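Local atomic coordinates of Lin0012 protein (Listeria innocua, PDB entry 3K17), a protein that is a GHMP-family kinase that probably phosphorylates phosphomevalonate at the expense of ATP, a step of the mevalonate pathway to isopentenyl diphosphate. Residues E267-L270 against Y271-K275; V336-W339 against E340-G343. One frame throughout, in Å; residues are numbered along the deposited sequence.

Overall arrangement
Both contacts lie within the range of the GHMP kinase C-terminal family, on two helices that follow one another along the chain. Contact 1 forms the opening turns of helix 267-288, which touches strands 310-313 and 321-326; contact 2 closes helix 329-341 just before strand 345-346. These three strands belong to one four-stranded antiparallel sheet, in which 310-313 and 345-346 are the outermost strands within this chain. The centres of contacts 1 and 2 are about 23 Å apart. The nearest atoms of contacts 1 and 2 are about 10 Å apart, so the two helix ends pack on different strands of the same C-terminal sheet without direct contact. Contact 1 is partly buried and contact 2 lies at the surface.

Contact 1 (E267-L270 against Y271-K275); sequences EELL and YSSIK
E267-L270 and Y271-K275 are successive turns of one alpha-helix, joined by backbone hydrogen bonds from N-H of residue i+4 to C=O of residue i, such as Y271 N to E267 O at 3.1 Å and I274 N to L270 O at 3.0 Å. This is the amino-terminal end of helix 267-288, where OD1 of the preceding D266 accepts a hydrogen bond from L269 N. Y271 puts its ring beside the first turn, with the carbonyl oxygen of E267 over one face, displaced toward the rim and 3.1 Å from CD2. The E267 side chain runs alongside the tyrosine in the same direction, its carboxylate plane turned 90° from the ring; OE1 remains 3.9 Å from Y271 OH. That hydroxyl is buried and has no polar partner in the model. E268 approaches the same ring obliquely, its chain folded back at chi2. On the hydrophobic side, L270 and I274 follow each other one turn apart, CD1 of the leucine 4.2 Å from CG1 of the isoleucine, and both, with Y271, pack on F325 of strand 321-326. L269 and S273 face helix 241-264, and L270 also touches I258 of that helix, so this end is wedged between helix and sheet. Two serines in a row bend their hydroxyls back onto the preceding turn. In S273 the hydroxyl lies beside its own N (chi1 -61°) and donates to L269 O, which also takes S273 N from above the carbonyl plane; the OG-to-O distance of 2.5 Å is unusually short and its exact value doubtful. S272 OG, lying between its own backbone N and carbonyl carbon (chi1 51°), donates to E268 O at 3.1 Å, and that oxygen also accepts S272 N.

Contact 2 (V336-W339 against E340-G343); sequences VNEW and EKLG
E338 and K341, three residues apart in the last turns of helix 329-341, form a salt bridge: K341 NZ donates to E338 OE2 at 2.7 Å on the syn side, 30° out of the carboxylate plane. OE1 of the same carboxylate is 3.1 Å from NZ. The two side chains run side by side in one direction; the glutamate bends at chi2 and the lysine at chi3 (-59°), which brings the ammonium group up to the acid. Among the backbone hydrogen bonds, E340 N to V336 O (2.9 Å) keeps the helical pattern, and K341 N to N337 O continues it. In the final turn L342 N makes an i+3 bond to W339 O at 2.8 Å, from well above the carbonyl plane. The chain leaves helical geometry at G343, the residue of a Schellman motif, with a positive phi of 96° and its N bonded to E340 O. Several looser contacts accompany these bonds. CG1 of V336 meets E340 CD at 3.9 Å, the two side chains crossing at a slant, while the extended glutamate carries its CG past V336 O. N337 OD1 stands 3.8 Å from K341 CE, and L342 lays CG on E338 O at 3.3 Å. Away from this exposed side, W339 is buried: its indole NE1 donates to L300 O of helix 295-306, and its side chain touches I344. V336 and E340 both rest on H346 of strand 345-346, so the helix end packs on the very strand that follows it, with helix 295-306 at its tryptophan side.

Contact 1 (E267-L270 against Y271-K275)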
loop_
_atom_site.group_PDB
_atom_site.type_symbol
_atom_site.label_atom_id
_atom_site.label_comp_id
_atom_site.label_asym_id
_atom_site.label_seq_id
_atom_site.Cartn_x
_atom_site.Cartn_y
_atom_site.Cartn_z
ATOM N N GLU A 267 17.696 -11.659 -57.603
ATOM C CA GLU A 267 16.664 -10.644 -57.490
ATOM C C GLU A 267 15.236 -11.175 -57.607
ATOM O O GLU A 267 14.369 -10.814 -56.802
ATOM C CB GLU A 267 16.921 -9.541 -58.518
ATOM C CG GLU A 267 18.168 -8.719 -58.195
ATOM C CD GLU A 267 18.498 -7.681 -59.250
ATOM O OE1 GLU A 267 17.561 -7.085 -59.821
ATOM O OE2 GLU A 267 19.698 -7.446 -59.497
ATOM N N GLU A 268 14.978 -12.037 -58.588
ATOM C CA GLU A 268 13.631 -12.574 -58.751
ATOM C C GLU A 268 13.215 -13.397 -57.539
ATOM O O GLU A 268 12.055 -13.370 -57.128
ATOM C CB GLU A 268 13.530 -13.439 -60.014
ATOM C CG GLU A 268 13.586 -12.661 -61.329
ATOM C CD GLU A 268 12.502 -11.596 -61.438
ATOM O OE1 GLU A 268 11.346 -11.873 -61.038
ATOM O OE2 GLU A 268 12.808 -10.487 -61.933
ATOM N N LEU A 269 14.162 -14.134 -56.973
ATOM C CA LEU A 269 13.879 -14.962 -55.805
ATOM C C LEU A 269 13.631 -14.086 -54.568
ATOM O O LEU A 269 12.956 -14.508 -53.626
ATOM C CB LEU A 269 15.039 -15.929 -55.550
ATOM C CG LEU A 269 14.861 -16.897 -54.378
ATOM C CD1 LEU A 269 13.611 -17.744 -54.590
ATOM C CD2 LEU A 269 16.101 -17.774 -54.244
ATOM N N LEU A 270 14.184 -12.877 -54.570
ATOM C CA LEU A 270 13.978 -11.957 -53.456
ATOM C C LEU A 270 12.542 -11.442 -53.513
ATOM O O LEU A 270 11.826 -11.478 -52.510
ATOM C CB LEU A 270 14.962 -10.781 -53.528
ATOM C CG LEU A 270 14.818 -9.689 -52.456
ATOM C CD1 LEU A 270 14.931 -10.282 -51.055
ATOM C CD2 LEU A 270 15.878 -8.635 -52.676
ATOM N N TYR A 271 12.117 -10.988 -54.693
ATOM C CA TYR A 271 10.759 -10.469 -54.867
ATOM C C TYR A 271 9.682 -11.477 -54.484
ATOM O O TYR A 271 8.771 -11.167 -53.716
ATOM C CB TYR A 271 10.520 -10.024 -56.317
ATOM C CG TYR A 271 11.471 -8.957 -56.814
ATOM C CD1 TYR A 271 11.716 -7.805 -56.064
ATOM C CD2 TYR A 271 12.126 -9.100 -58.036
ATOM C CE1 TYR A 271 12.598 -6.817 -56.523
ATOM C CE2 TYR A 271 13.008 -8.126 -58.505
ATOM C CZ TYR A 271 13.241 -6.990 -57.744
ATOM O OH TYR A 271 14.122 -6.038 -58.201
ATOM N N SER A 272 9.779 -12.685 -55.027
ATOM C CA SER A 272 8.793 -13.711 -54.728
ATOM C C SER A 272 8.794 -14.095 -53.251
ATOM O O SER A 272 7.745 -14.376 -52.688
ATOM C CB SER A 272 9.031 -14.948 -55.604
ATOM O OG SER A 272 10.380 -15.370 -55.540
ATOM N N SER A 273 9.965 -14.098 -52.621
ATOM C CA SER A 273 10.055 -14.446 -51.203
ATOM C C SER A 273 9.348 -13.399 -50.346
ATOM O O SER A 273 8.646 -13.729 -49.388
ATOM C CB SER A 273 11.517 -14.551 -50.764
ATOM O OG SER A 273 12.193 -15.564 -51.478
ATOM N N ILE A 274 9.543 -12.133 -50.687
ATOM C CA ILE A 274 8.905 -11.051 -49.949
ATOM C C ILE A 274 7.382 -11.151 -50.098
ATOM O O ILE A 274 6.640 -11.011 -49.119
ATOM C CB ILE A 274 9.402 -9.680 -50.454
ATOM C CG1 ILE A 274 10.886 -9.508 -50.108
ATOM C CG2 ILE A 274 8.583 -8.560 -49.839
ATOM C CD1 ILE A 274 11.188 -9.534 -48.614
ATOM N N LYS A 275 6.918 -11.415 -51.318
ATOM C CA LYS A 275 5.485 -11.535 -51.562
ATOM C C LYS A 275 4.914 -12.653 -50.707
ATOM O O LYS A 275 3.852 -12.503 -50.098
ATOM C CB LYS A 275 5.200 -11.838 -53.036
ATOM C CG LYS A 275 5.704 -10.803 -54.022
ATOM C CD LYS A 275 5.188 -11.132 -55.425
ATOM C CE LYS A 275 6.036 -10.491 -56.507
ATOM N NZ LYS A 275 6.094 -9.021 -56.354
#

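Contact 2 (V336-W339 against E340-G343)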
loop_
_atom_site.group_PDB
_atom_site.type_symbol
_atom_site.label_atom_id
_atom_site.label_comp_id
_atom_site.label_asym_id
_atom_site.label_seq_id
_atom_site.Cartn_x
_atom_site.Cartn_y
_atom_site.Cartn_z
ATOM N N VAL A 336 7.554 5.626 -54.599
ATOM C CA VAL A 336 7.563 6.621 -53.535
ATOM C C VAL A 336 6.512 7.712 -53.776
ATOM O O VAL A 336 5.838 8.147 -52.844
ATOM C CB VAL A 336 8.960 7.270 -53.402
ATOM C CG1 VAL A 336 8.897 8.499 -52.493
ATOM C CG2 VAL A 336 9.942 6.255 -52.825
ATOM N N ASN A 337 6.374 8.154 -55.024
ATOM C CA ASN A 337 5.391 9.184 -55.352
ATOM C C ASN A 337 3.983 8.684 -55.034
ATOM O O ASN A 337 3.153 9.434 -54.517
ATOM C CB ASN A 337 5.499 9.578 -56.832
ATOM C CG ASN A 337 4.443 10.596 -57.246
ATOM O OD1 ASN A 337 3.343 10.232 -57.660
ATOM N ND2 ASN A 337 4.770 11.881 -57.118
ATOM N N GLU A 338 3.715 7.418 -55.341
ATOM C CA GLU A 338 2.412 6.829 -55.056
ATOM C C GLU A 338 2.183 6.761 -53.545
ATOM O O GLU A 338 1.084 7.050 -53.061
ATOM C CB GLU A 338 2.318 5.429 -55.657
ATOM C CG GLU A 338 2.209 5.432 -57.170
ATOM C CD GLU A 338 1.071 6.315 -57.656
ATOM O OE1 GLU A 338 -0.077 6.113 -57.202
ATOM O OE2 GLU A 338 1.324 7.213 -58.488
ATOM N N TRP A 339 3.224 6.382 -52.804
ATOM C CA TRP A 339 3.122 6.299 -51.349
ATOM C C TRP A 339 2.776 7.666 -50.757
ATOM O O TRP A 339 1.879 7.783 -49.928
ATOM C CB TRP A 339 4.449 5.848 -50.719
ATOM C CG TRP A 339 4.800 4.392 -50.862
ATOM C CD1 TRP A 339 4.028 3.398 -51.394
ATOM C CD2 TRP A 339 6.011 3.761 -50.412
ATOM N NE1 TRP A 339 4.679 2.188 -51.298
ATOM C CE2 TRP A 339 5.897 2.383 -50.700
ATOM C CE3 TRP A 339 7.177 4.229 -49.793
ATOM C CZ2 TRP A 339 6.905 1.468 -50.387
ATOM C CZ3 TRP A 339 8.181 3.318 -49.481
ATOM C CH2 TRP A 339 8.036 1.953 -49.781
ATOM N N GLU A 340 3.499 8.695 -51.189
ATOM C CA GLU A 340 3.310 10.039 -50.662
ATOM C C GLU A 340 1.924 10.629 -50.871
ATOM O O GLU A 340 1.449 11.401 -50.038
ATOM C CB GLU A 340 4.367 10.985 -51.226
ATOM C CG GLU A 340 5.782 10.587 -50.870
ATOM C CD GLU A 340 6.807 11.577 -51.376
ATOM O OE1 GLU A 340 6.718 11.985 -52.552
ATOM O OE2 GLU A 340 7.710 11.941 -50.600
ATOM N N LYS A 341 1.272 10.277 -51.975
ATOM C CA LYS A 341 -0.067 10.786 -52.224
ATOM C C LYS A 341 -1.031 10.113 -51.256
ATOM O O LYS A 341 -2.159 10.571 -51.057
ATOM C CB LYS A 341 -0.495 10.502 -53.665
ATOM C CG LYS A 341 0.316 11.240 -54.714
ATOM C CD LYS A 341 -0.196 10.933 -56.123
ATOM C CE LYS A 341 -0.138 9.436 -56.425
ATOM N NZ LYS A 341 -0.552 9.108 -57.826
ATOM N N LEU A 342 -0.580 9.022 -50.650
ATOM C CA LEU A 342 -1.409 8.291 -49.702
ATOM C C LEU A 342 -1.171 8.766 -48.268
ATOM O O LEU A 342 -1.824 8.294 -47.336
ATOM C CB LEU A 342 -1.128 6.790 -49.815
ATOM C CG LEU A 342 -1.458 6.168 -51.179
ATOM C CD1 LEU A 342 -0.984 4.710 -51.229
ATOM C CD2 LEU A 342 -2.964 6.249 -51.424
ATOM N N GLY A 343 -0.238 9.700 -48.090
ATOM C CA GLY A 343 0.050 10.204 -46.757
ATOM C C GLY A 343 1.230 9.527 -46.069
ATOM O O GLY A 343 1.574 9.859 -44.929
#